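Local coordinates for inositol monophosphatase family protein (Staphylococcus aureus subsp. aureus MSSA476, PDB 4I3Y) that probably hydrolyses inositol monophosphates to inositol and phosphate at a magnesium-dependent active site that lithium inhibits, at residues A[17-22]-A[111-116]; A[24-29]-A[57-62]; A[46-51]-A[101-106]; A[186-191]-A[201-206]. All coordinates share one frame; numbering follows the deposited sequence.

In the fold
Interactions 1 and 2 lie next to each other, their centres about 10 Å apart, and share helix 12-35, which packs with helix 51-67 against the seven-stranded mixed sheet; interaction 2 is nested inside the chain loop closed by interaction 1. Interaction 3 is nested in that loop too. It sets the small hairpin 39-41/48-50 against helix 99-105, beside the magnesium site. Interaction 4 follows later in the chain, on the second, five-stranded sheet, its centre about 19 Å from that of interaction 3, and Asn101 reaches Val188 to join the two. Both also touch the second subunit, so the contacts run from the helical layer past the metal site to the dimer interface.

Interaction 1: residues A[17-22]-A[111-116]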
# COMPACT_ATOMS: atom_id res chain seq x y z
N LYS A 17 -21.37 17.66 -9.94
CA LYS A 17 -22.40 16.64 -10.11
C LYS A 17 -22.19 15.85 -11.40
O LYS A 17 -22.21 14.59 -11.39
CB LYS A 17 -23.80 17.28 -10.09
CG LYS A 17 -24.91 16.29 -10.43
CD LYS A 17 -26.20 16.69 -9.73
CE LYS A 17 -27.44 16.00 -10.30
NZ LYS A 17 -27.97 15.06 -9.27
N LEU A 18 -21.96 16.55 -12.52
CA LEU A 18 -21.65 15.82 -13.80
C LEU A 18 -20.40 14.90 -13.70
O LEU A 18 -20.40 13.77 -14.20
CB LEU A 18 -21.46 16.75 -14.97
CG LEU A 18 -22.55 17.12 -15.99
CD1 LEU A 18 -23.88 16.50 -15.64
CD2 LEU A 18 -22.60 18.63 -16.28
N ILE A 19 -19.33 15.42 -13.11
CA ILE A 19 -18.07 14.67 -13.10
C ILE A 19 -18.24 13.44 -12.18
O ILE A 19 -17.93 12.30 -12.59
CB ILE A 19 -16.90 15.53 -12.59
CG1 ILE A 19 -16.59 16.70 -13.53
CG2 ILE A 19 -15.64 14.68 -12.49
CD1 ILE A 19 -16.06 16.23 -14.87
N CYS A 20 -18.74 13.67 -10.95
CA CYS A 20 -18.85 12.57 -10.01
C CYS A 20 -19.68 11.50 -10.62
O CYS A 20 -19.44 10.32 -10.42
CB CYS A 20 -19.49 12.95 -8.68
SG CYS A 20 -18.45 13.92 -7.64
N SER A 21 -20.71 11.90 -11.34
CA SER A 21 -21.62 10.94 -11.98
C SER A 21 -20.92 10.11 -13.12
O SER A 21 -21.06 8.85 -13.22
CB SER A 21 -22.87 11.72 -12.42
OG SER A 21 -23.70 10.83 -13.11
N TRP A 22 -20.11 10.79 -13.94
CA TRP A 22 -19.36 10.09 -14.99
C TRP A 22 -18.33 9.13 -14.35
O TRP A 22 -18.19 8.04 -14.80
CB TRP A 22 -18.66 11.08 -15.95
CG TRP A 22 -17.83 10.39 -17.00
CD1 TRP A 22 -18.26 9.95 -18.22
CD2 TRP A 22 -16.41 10.08 -16.95
NE1 TRP A 22 -17.23 9.42 -18.94
CE2 TRP A 22 -16.08 9.46 -18.19
CE3 TRP A 22 -15.41 10.25 -15.98
CZ2 TRP A 22 -14.81 8.99 -18.48
CZ3 TRP A 22 -14.12 9.78 -16.27
CH2 TRP A 22 -13.83 9.16 -17.54
N ILE A 111 -7.84 7.17 -10.92
CA ILE A 111 -8.07 8.04 -12.06
C ILE A 111 -7.91 9.46 -11.51
O ILE A 111 -8.49 9.77 -10.46
CB ILE A 111 -9.49 7.84 -12.62
CG1 ILE A 111 -9.71 6.42 -13.06
CG2 ILE A 111 -9.79 8.80 -13.79
CD1 ILE A 111 -11.16 6.19 -13.49
N ILE A 112 -7.12 10.29 -12.18
CA ILE A 112 -6.91 11.67 -11.76
C ILE A 112 -7.57 12.71 -12.72
O ILE A 112 -7.31 12.75 -13.96
CB ILE A 112 -5.41 12.01 -11.54
CG1 ILE A 112 -4.82 10.99 -10.56
CG2 ILE A 112 -5.23 13.47 -11.04
CD1 ILE A 112 -3.33 11.14 -10.25
N LEU A 113 -8.37 13.60 -12.12
CA LEU A 113 -8.96 14.71 -12.94
C LEU A 113 -8.82 16.02 -12.25
O LEU A 113 -9.01 16.08 -11.02
CB LEU A 113 -10.48 14.50 -13.14
CG LEU A 113 -10.85 13.63 -14.31
CD1 LEU A 113 -12.32 13.20 -14.22
CD2 LEU A 113 -10.53 14.29 -15.67
N ALA A 114 -8.54 17.09 -13.00
CA ALA A 114 -8.44 18.40 -12.41
C ALA A 114 -8.86 19.46 -13.45
O ALA A 114 -8.44 19.39 -14.63
CB ALA A 114 -7.02 18.68 -11.90
N TYR A 115 -9.72 20.38 -12.99
CA TYR A 115 -10.24 21.47 -13.79
C TYR A 115 -9.66 22.82 -13.30
O TYR A 115 -9.74 23.21 -12.11
CB TYR A 115 -11.77 21.48 -13.71
CG TYR A 115 -12.44 22.74 -14.24
CD1 TYR A 115 -12.33 23.09 -15.59
CD2 TYR A 115 -13.21 23.57 -13.37
CE1 TYR A 115 -12.98 24.25 -16.10
CE2 TYR A 115 -13.87 24.73 -13.85
CZ TYR A 115 -13.77 25.07 -15.21
OH TYR A 115 -14.38 26.22 -15.70
N PHE A 116 -9.16 23.57 -14.27
CA PHE A 116 -8.50 24.82 -14.01
C PHE A 116 -9.25 25.87 -14.82
O PHE A 116 -9.49 25.69 -16.03
CB PHE A 116 -7.02 24.78 -14.51
CG PHE A 116 -6.16 23.85 -13.72
CD1 PHE A 116 -5.44 24.33 -12.62
CD2 PHE A 116 -6.13 22.50 -14.02
CE1 PHE A 116 -4.67 23.47 -11.86
CE2 PHE A 116 -5.35 21.64 -13.26
CZ PHE A 116 -4.63 22.11 -12.18
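Ile19 and Trp22 meet Leu113 in a buried, purely apolar contact where helix 12-35 lies over strand 110-117 of the seven-stranded sheet. From the strand, Leu113 makes the close contacts, both through CD1. On one helical turn, Ile19 CG2 comes to 4.0 Å from Leu113 CD1, the two side chains crossing at a slant. That branch of Ile19 stands anti to its own backbone N, the position that turns it down to the strand, with chi1 at -65° for CG1. Three residues on, the six-membered ring of Trp22 arrives from the other turn, its CZ3 lying 4.4 Å from Leu113 CD1, a looser approach than that of Ile19. The backbones stay well apart, 9.1 Å between Ile19 CA and Leu113 CA, so side chains alone fill the interval, and no hydrogen bond crosses it. Phe60 of helix 51-67 also touches Leu113 and meets the Trp22 ring edge-to-face, while Met93 and Tyr125, on the two neighbouring strands, also touch Leu113. Helix layered on sheet in this way, with a second helix alongside, belongs to the layered alpha/beta architecture of the inositol monophosphatase fold.

Interaction 2: residues A[24-29]-A[57-62]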
# COMPACT_ATOMS: atom_id res chain seq x y z
N LYS A 24 -18.40 7.72 -11.17
CA LYS A 24 -19.10 6.60 -10.59
C LYS A 24 -19.67 5.64 -11.63
O LYS A 24 -19.73 4.43 -11.40
CB LYS A 24 -20.16 7.04 -9.56
CG LYS A 24 -19.57 7.70 -8.30
CD LYS A 24 -18.62 6.80 -7.48
CE LYS A 24 -19.13 5.41 -7.04
NZ LYS A 24 -17.97 4.60 -6.46
N GLN A 25 -20.05 6.11 -12.80
CA GLN A 25 -20.53 5.15 -13.82
C GLN A 25 -19.41 4.46 -14.65
O GLN A 25 -19.66 3.56 -15.46
CB GLN A 25 -21.53 5.84 -14.72
CG GLN A 25 -20.92 6.89 -15.61
CD GLN A 25 -20.37 6.28 -16.88
OE1 GLN A 25 -20.97 5.33 -17.43
NE2 GLN A 25 -19.18 6.79 -17.36
N ILE A 26 -18.16 4.86 -14.43
CA ILE A 26 -17.03 4.11 -14.95
C ILE A 26 -16.85 2.74 -14.14
O ILE A 26 -16.26 1.83 -14.65
CB ILE A 26 -15.75 5.01 -14.98
CG1 ILE A 26 -14.95 4.83 -16.27
CG2 ILE A 26 -14.89 4.78 -13.75
CD1 ILE A 26 -15.51 5.60 -17.44
N ASP A 27 -17.40 2.60 -12.93
CA ASP A 27 -17.53 1.30 -12.25
C ASP A 27 -18.17 0.20 -13.12
O ASP A 27 -17.85 -0.96 -12.97
CB ASP A 27 -18.45 1.48 -11.06
CG ASP A 27 -17.82 2.30 -9.95
OD1 ASP A 27 -16.70 2.82 -10.12
OD2 ASP A 27 -18.44 2.42 -8.88
N ASN A 28 -19.10 0.58 -14.00
CA ASN A 28 -19.80 -0.33 -14.87
C ASN A 28 -18.91 -0.76 -16.04
O ASN A 28 -19.03 -1.88 -16.54
CB ASN A 28 -21.08 0.32 -15.39
CG ASN A 28 -22.04 0.65 -14.26
OD1 ASN A 28 -22.13 -0.06 -13.29
ND2 ASN A 28 -22.72 1.73 -14.38
N VAL A 29 -17.98 0.09 -16.42
CA VAL A 29 -17.14 -0.12 -17.61
C VAL A 29 -15.84 -0.88 -17.30
O VAL A 29 -15.39 -1.72 -18.07
CB VAL A 29 -16.76 1.26 -18.23
CG1 VAL A 29 -16.00 1.11 -19.55
CG2 VAL A 29 -17.98 2.17 -18.40
N GLN A 57 -9.63 7.35 -21.04
CA GLN A 57 -9.29 8.68 -21.55
C GLN A 57 -10.24 9.12 -22.66
O GLN A 57 -10.73 10.24 -22.72
CB GLN A 57 -7.87 8.73 -22.10
CG GLN A 57 -7.51 10.17 -22.44
CD GLN A 57 -6.00 10.37 -22.68
OE1 GLN A 57 -5.60 10.72 -23.78
NE2 GLN A 57 -5.20 10.15 -21.69
N GLN A 58 -10.47 8.22 -23.58
CA GLN A 58 -11.27 8.57 -24.70
C GLN A 58 -12.77 8.71 -24.36
O GLN A 58 -13.46 9.62 -24.87
CB GLN A 58 -10.95 7.63 -25.85
CG GLN A 58 -11.58 6.31 -25.81
CD GLN A 58 -12.27 6.11 -27.14
OE1 GLN A 58 -11.99 5.17 -27.88
NE2 GLN A 58 -13.16 7.05 -27.46
N GLN A 59 -13.25 7.90 -23.41
CA GLN A 59 -14.56 8.21 -22.86
C GLN A 59 -14.65 9.57 -22.23
O GLN A 59 -15.67 10.23 -22.39
CB GLN A 59 -15.10 7.11 -21.99
CG GLN A 59 -15.30 5.85 -22.81
CD GLN A 59 -15.70 4.67 -21.98
OE1 GLN A 59 -15.53 3.51 -22.39
NE2 GLN A 59 -16.25 4.93 -20.80
N PHE A 60 -13.61 10.06 -21.55
CA PHE A 60 -13.71 11.37 -20.96
C PHE A 60 -13.67 12.48 -22.00
O PHE A 60 -14.30 13.55 -21.85
CB PHE A 60 -12.60 11.68 -19.98
CG PHE A 60 -12.87 12.93 -19.20
CD1 PHE A 60 -13.95 12.97 -18.31
CD2 PHE A 60 -12.10 14.08 -19.40
CE1 PHE A 60 -14.20 14.11 -17.60
CE2 PHE A 60 -12.37 15.22 -18.71
CZ PHE A 60 -13.44 15.27 -17.81
N GLN A 61 -12.88 12.24 -23.04
CA GLN A 61 -12.85 13.13 -24.21
C GLN A 61 -14.25 13.31 -24.79
O GLN A 61 -14.72 14.44 -25.01
CB GLN A 61 -11.97 12.50 -25.30
CG GLN A 61 -10.66 13.22 -25.40
CD GLN A 61 -9.65 12.56 -26.30
OE1 GLN A 61 -8.80 13.25 -26.83
NE2 GLN A 61 -9.73 11.22 -26.49
N GLN A 62 -14.90 12.19 -25.00
CA GLN A 62 -16.24 12.17 -25.53
C GLN A 62 -17.25 12.86 -24.57
O GLN A 62 -18.04 13.68 -25.02
CB GLN A 62 -16.55 10.73 -25.92
CG GLN A 62 -18.00 10.39 -26.14
CD GLN A 62 -18.61 11.10 -27.34
OE1 GLN A 62 -17.92 11.79 -28.14
NE2 GLN A 62 -19.93 10.95 -27.49
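Gln59 of helix 51-67 reaches across to Ile26 and Val29 of helix 12-35, the two neighbouring helices that cover one face of the large sheet in the inositol monophosphatase fold. Along 57-62, Gln57 comes first and turns from the partner helix to Ala75 and Pro95, the latter beside the metal ligand Asp94. Gln59 follows and carries this contact. Its CG lies beside the backbone N (chi1 -63°) and its chain is extended beyond that (chi2 174°), which holds the amide out between the helices. There it runs against methyl groups: NE2 of Gln59 lies 3.5 Å from Ile26 CD1, and no hydrogen bond passes between the two segments. Ile26 crosses the glutamine at a slant, whereas Val29 meets it from the opposite direction. Phe60 packs on Met93 and Leu73 of the sheet. Gln61 rests on Leu73 of the edge strand 72-75. The facing helix is kinked where the N of Asp27 and Asn28 lack the usual bond to the turn before; Asp27 N makes only a weak bond, 3.3 Å, to Lys24 O, and Lys24 NZ bridges weakly to Asp27 OD2, both side chains also bonding Tyr127 OH. On the same side of the Gln59 amide plane as Ile26 CD1, but closer to that plane, Val29 CG1 lies 3.7 Å from Gln59 OE1 and 4.0 Å from Gln59 NE2.

Interaction 3: residues A[46-51]-A[101-106]; sequences FDLVTN and NLVKQQ
Thr50 OG1, which lies 3.8 Å from Leu102 CD2 across the contact, is held by two polar partners of its own: a hydrogen bond with Asp53 OD1 and a weak one from Val52 N. The second is an N-cap, since Thr50 stands just ahead of helix 51-67. Its chi1 of 70° places the hydroxyl between backbone N and carbonyl carbon, where it can meet the helix start, and leaves CG2 to face helix 99-105. There Thr50 CG2 packs on Val103 CG2 at 3.6 Å, the two side chains running antiparallel alongside each other. Leu48, two residues back along the strand, comes at Val103 roughly at a right angle; its CD2 sits 3.9 Å from Val103 CG2 and 4.0 Å from Val103 CG1, so the valine fork straddles that single methyl. Strand 48-50 is one arm of the hairpin with 39-41, and helix 99-105 follows the DPIDG sequence, characteristic of the family, that begins at the magnesium ligand Asp94; the side chain of Leu48 comes within about 7 Å of a bound magnesium ion at its nearest atom. The short axes of strand and helix pass 9.5 Å apart at 80°. Thr39 of the hairpin's other arm also leans on Val103. At the subunit interface, Lys104 makes a cation-pi contact with Phe183 of the second subunit while its NZ bonds Asp160 O there.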
# COMPACT_ATOMS: atom_id res chain seq x y z
N PHE A 46 9.19 -1.02 -19.46
CA PHE A 46 8.47 -0.91 -18.18
C PHE A 46 7.53 0.34 -18.13
O PHE A 46 6.85 0.56 -17.12
CB PHE A 46 9.49 -0.76 -17.01
CG PHE A 46 10.43 -1.93 -16.85
CD1 PHE A 46 10.22 -2.90 -15.83
CD2 PHE A 46 11.55 -2.06 -17.67
CE1 PHE A 46 11.06 -3.99 -15.67
CE2 PHE A 46 12.41 -3.17 -17.51
CZ PHE A 46 12.16 -4.13 -16.51
N ASP A 47 7.52 1.17 -19.18
CA ASP A 47 6.64 2.32 -19.22
C ASP A 47 5.32 1.91 -19.88
O ASP A 47 5.18 2.08 -21.10
CB ASP A 47 7.28 3.42 -20.05
CG ASP A 47 6.52 4.72 -19.96
OD1 ASP A 47 5.69 4.90 -19.02
OD2 ASP A 47 6.75 5.58 -20.82
N LEU A 48 4.36 1.42 -19.09
CA LEU A 48 3.18 0.68 -19.62
C LEU A 48 1.94 1.55 -19.93
O LEU A 48 1.73 2.58 -19.29
CB LEU A 48 2.78 -0.38 -18.61
CG LEU A 48 3.37 -1.77 -18.73
CD1 LEU A 48 4.74 -1.77 -19.35
CD2 LEU A 48 3.30 -2.58 -17.43
N VAL A 49 1.12 1.10 -20.88
CA VAL A 49 -0.20 1.69 -21.15
C VAL A 49 -1.14 0.56 -21.56
O VAL A 49 -0.71 -0.39 -22.23
CB VAL A 49 -0.20 2.87 -22.20
CG1 VAL A 49 0.35 2.48 -23.59
CG2 VAL A 49 -1.61 3.42 -22.38
N THR A 50 -2.37 0.59 -21.06
CA THR A 50 -3.28 -0.49 -21.43
C THR A 50 -4.53 0.06 -22.12
O THR A 50 -4.70 1.27 -22.25
CB THR A 50 -3.75 -1.29 -20.20
OG1 THR A 50 -4.64 -0.48 -19.41
CG2 THR A 50 -2.52 -1.77 -19.35
N ASN A 51 -5.38 -0.86 -22.54
CA ASN A 51 -6.66 -0.54 -23.11
C ASN A 51 -7.52 0.12 -22.06
O ASN A 51 -8.39 0.92 -22.41
CB ASN A 51 -7.32 -1.82 -23.57
CG ASN A 51 -7.69 -2.71 -22.42
OD1 ASN A 51 -8.88 -2.96 -22.17
ND2 ASN A 51 -6.69 -3.19 -21.67
N ASN A 101 0.80 -0.76 -11.24
CA ASN A 101 0.01 -1.45 -10.22
C ASN A 101 -1.25 -2.03 -10.81
O ASN A 101 -1.66 -3.12 -10.43
CB ASN A 101 -0.39 -0.48 -9.09
CG ASN A 101 0.73 -0.16 -8.17
OD1 ASN A 101 1.77 -0.85 -8.17
ND2 ASN A 101 0.58 0.90 -7.41
N LEU A 102 -1.92 -1.30 -11.71
CA LEU A 102 -3.06 -1.94 -12.44
C LEU A 102 -2.70 -3.27 -13.08
O LEU A 102 -3.43 -4.27 -12.91
CB LEU A 102 -3.64 -0.96 -13.50
CG LEU A 102 -4.62 -1.55 -14.52
CD1 LEU A 102 -5.81 -2.12 -13.80
CD2 LEU A 102 -5.06 -0.60 -15.61
N VAL A 103 -1.58 -3.30 -13.82
CA VAL A 103 -1.18 -4.46 -14.60
C VAL A 103 -0.74 -5.57 -13.68
O VAL A 103 -1.18 -6.72 -13.83
CB VAL A 103 -0.03 -4.10 -15.63
CG1 VAL A 103 0.61 -5.33 -16.26
CG2 VAL A 103 -0.54 -3.19 -16.74
N LYS A 104 0.18 -5.26 -12.75
CA LYS A 104 0.74 -6.28 -11.84
C LYS A 104 -0.22 -6.68 -10.71
O LYS A 104 -0.15 -7.80 -10.20
CB LYS A 104 2.09 -5.83 -11.24
CG LYS A 104 3.17 -5.56 -12.29
CD LYS A 104 3.53 -6.82 -13.10
CE LYS A 104 4.34 -6.45 -14.37
NZ LYS A 104 4.86 -7.68 -15.04
N GLN A 105 -1.09 -5.78 -10.26
CA GLN A 105 -1.80 -6.08 -9.05
C GLN A 105 -3.30 -5.94 -9.13
O GLN A 105 -4.03 -6.42 -8.21
CB GLN A 105 -1.31 -5.18 -7.91
CG GLN A 105 0.23 -5.14 -7.66
CD GLN A 105 0.49 -4.44 -6.30
OE1 GLN A 105 1.02 -3.30 -6.23
NE2 GLN A 105 0.03 -5.09 -5.23
N GLN A 106 -3.78 -5.20 -10.13
CA GLN A 106 -5.20 -4.79 -10.16
C GLN A 106 -5.65 -4.13 -8.87
O GLN A 106 -6.79 -4.27 -8.45
CB GLN A 106 -6.12 -5.96 -10.51
CG GLN A 106 -6.05 -6.27 -11.98
CD GLN A 106 -5.79 -7.70 -12.23
OE1 GLN A 106 -5.03 -8.36 -11.47
NE2 GLN A 106 -6.38 -8.23 -13.31

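Interaction 4: residues A[186-191]-A[201-206]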
# COMPACT_ATOMS: atom_id res chain seq x y z
N ARG A 186 7.10 3.78 3.35
CA ARG A 186 6.04 3.01 2.78
C ARG A 186 5.96 3.45 1.29
O ARG A 186 6.36 4.58 0.93
CB ARG A 186 4.71 3.15 3.64
CG ARG A 186 4.33 1.77 4.29
CD ARG A 186 3.93 1.61 5.75
NE ARG A 186 5.17 1.27 6.24
CZ ARG A 186 5.63 0.96 7.43
NH1 ARG A 186 4.96 0.78 8.55
NH2 ARG A 186 6.94 0.90 7.40
N LEU A 187 5.44 2.59 0.42
CA LEU A 187 5.12 3.05 -0.94
C LEU A 187 3.90 2.38 -1.48
O LEU A 187 3.89 1.14 -1.67
CB LEU A 187 6.31 2.90 -1.88
CG LEU A 187 6.12 3.28 -3.36
CD1 LEU A 187 5.88 4.79 -3.59
CD2 LEU A 187 7.39 2.94 -4.10
N VAL A 188 2.89 3.17 -1.81
CA VAL A 188 1.70 2.62 -2.55
C VAL A 188 2.04 2.42 -4.06
O VAL A 188 1.65 1.41 -4.67
CB VAL A 188 0.46 3.56 -2.40
CG1 VAL A 188 -0.74 2.97 -3.10
CG2 VAL A 188 0.13 3.83 -0.91
N GLY A 189 2.70 3.41 -4.65
CA GLY A 189 3.13 3.33 -6.03
C GLY A 189 2.24 3.97 -7.09
O GLY A 189 2.47 3.80 -8.31
N ALA A 190 1.20 4.68 -6.65
CA ALA A 190 0.46 5.58 -7.51
C ALA A 190 0.58 6.99 -6.95
O ALA A 190 0.19 7.24 -5.85
CB ALA A 190 -1.03 5.13 -7.58
N CYS A 191 1.09 7.95 -7.72
CA CYS A 191 1.28 9.32 -7.22
C CYS A 191 0.03 9.88 -6.54
O CYS A 191 0.11 10.46 -5.47
CB CYS A 191 1.70 10.27 -8.35
SG CYS A 191 2.15 11.92 -7.77
N GLY A 201 -3.23 12.53 6.27
CA GLY A 201 -2.35 12.57 7.45
C GLY A 201 -1.75 11.22 7.87
O GLY A 201 -1.14 11.12 8.94
N GLN A 202 -1.90 10.18 7.00
CA GLN A 202 -1.26 8.83 7.13
C GLN A 202 0.26 8.83 6.77
O GLN A 202 1.03 8.15 7.42
CB GLN A 202 -1.98 7.80 6.19
CG GLN A 202 -3.49 7.75 6.44
CD GLN A 202 -4.15 6.90 5.37
OE1 GLN A 202 -4.11 7.27 4.19
NE2 GLN A 202 -4.73 5.77 5.75
N PHE A 203 0.67 9.63 5.77
CA PHE A 203 2.08 9.88 5.45
C PHE A 203 2.39 11.35 5.76
O PHE A 203 1.50 12.20 5.63
CB PHE A 203 2.31 9.66 3.92
CG PHE A 203 2.18 8.22 3.46
CD1 PHE A 203 2.05 7.19 4.37
CD2 PHE A 203 2.33 7.91 2.10
CE1 PHE A 203 1.95 5.84 3.92
CE2 PHE A 203 2.26 6.60 1.64
CZ PHE A 203 2.05 5.56 2.56
N GLY A 204 3.64 11.63 6.17
CA GLY A 204 4.15 12.99 6.30
C GLY A 204 4.38 13.66 4.98
O GLY A 204 4.12 14.87 4.86
N ALA A 205 4.81 12.90 3.97
CA ALA A 205 5.18 13.51 2.69
C ALA A 205 5.29 12.44 1.63
O ALA A 205 5.47 11.26 1.95
CB ALA A 205 6.49 14.34 2.82
N HIS A 206 5.07 12.86 0.37
CA HIS A 206 5.28 12.02 -0.79
C HIS A 206 6.12 12.83 -1.75
O HIS A 206 5.87 14.04 -2.00
CB HIS A 206 3.97 11.58 -1.52
CG HIS A 206 4.23 10.86 -2.82
ND1 HIS A 206 4.89 9.65 -2.89
CD2 HIS A 206 3.88 11.16 -4.10
CE1 HIS A 206 4.99 9.27 -4.15
NE2 HIS A 206 4.39 10.17 -4.91
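Arg186 and Val188 meet the ring of Phe203 through carbon atoms, and this makes the apolar half of the contact. The closer is Arg186 CB, 3.7 Å from Phe203 CZ and 3.9 Å from Phe203 CE1; Val188 CG2 stands back at 4.3 Å from CZ of Phe203. Both approach the ring at a slant. Bends in the middle of the arginine chain carry the guanidinium group away to the subunit interface, leaving its CB on the ring; there NH1 bonds Asn101 OD1 of the second subunit.

The second kind is sulfur-aromatic. Cys191 SG sits at the edge of the His206 imidazole, 4.9 Å from the ring centroid and 81° off its normal, with 4.0 Å between Cys191 SG and His206 NE2. Cys191 CA is equally near to NE2 of His206. The imidazole's other nitrogen, ND1, is held by Ser164 OG on the neighbouring strand, which fixes how the ring is turned.

Polar bonds hold the loop itself rather than crossing to 201-206. Asp194 takes Val188 N on OD1 and Gly189 N on OD2, both carboxylate oxygens thus tying the loop to the start of helix 191-200. A bound glycerol, probably from the crystallisation liquor, bonds Cys191 N and Gly189 O.

Parallel strands 184-185 and 205-208, joined through helix 191-200, form a beta-alpha-beta crossover passing over strand 162-164, which lies between them; the glycerol, with magnesium about 9 Å from the Cys191 side chain, is consistent with the loop lining the substrate pocket, as in other inositol monophosphatases.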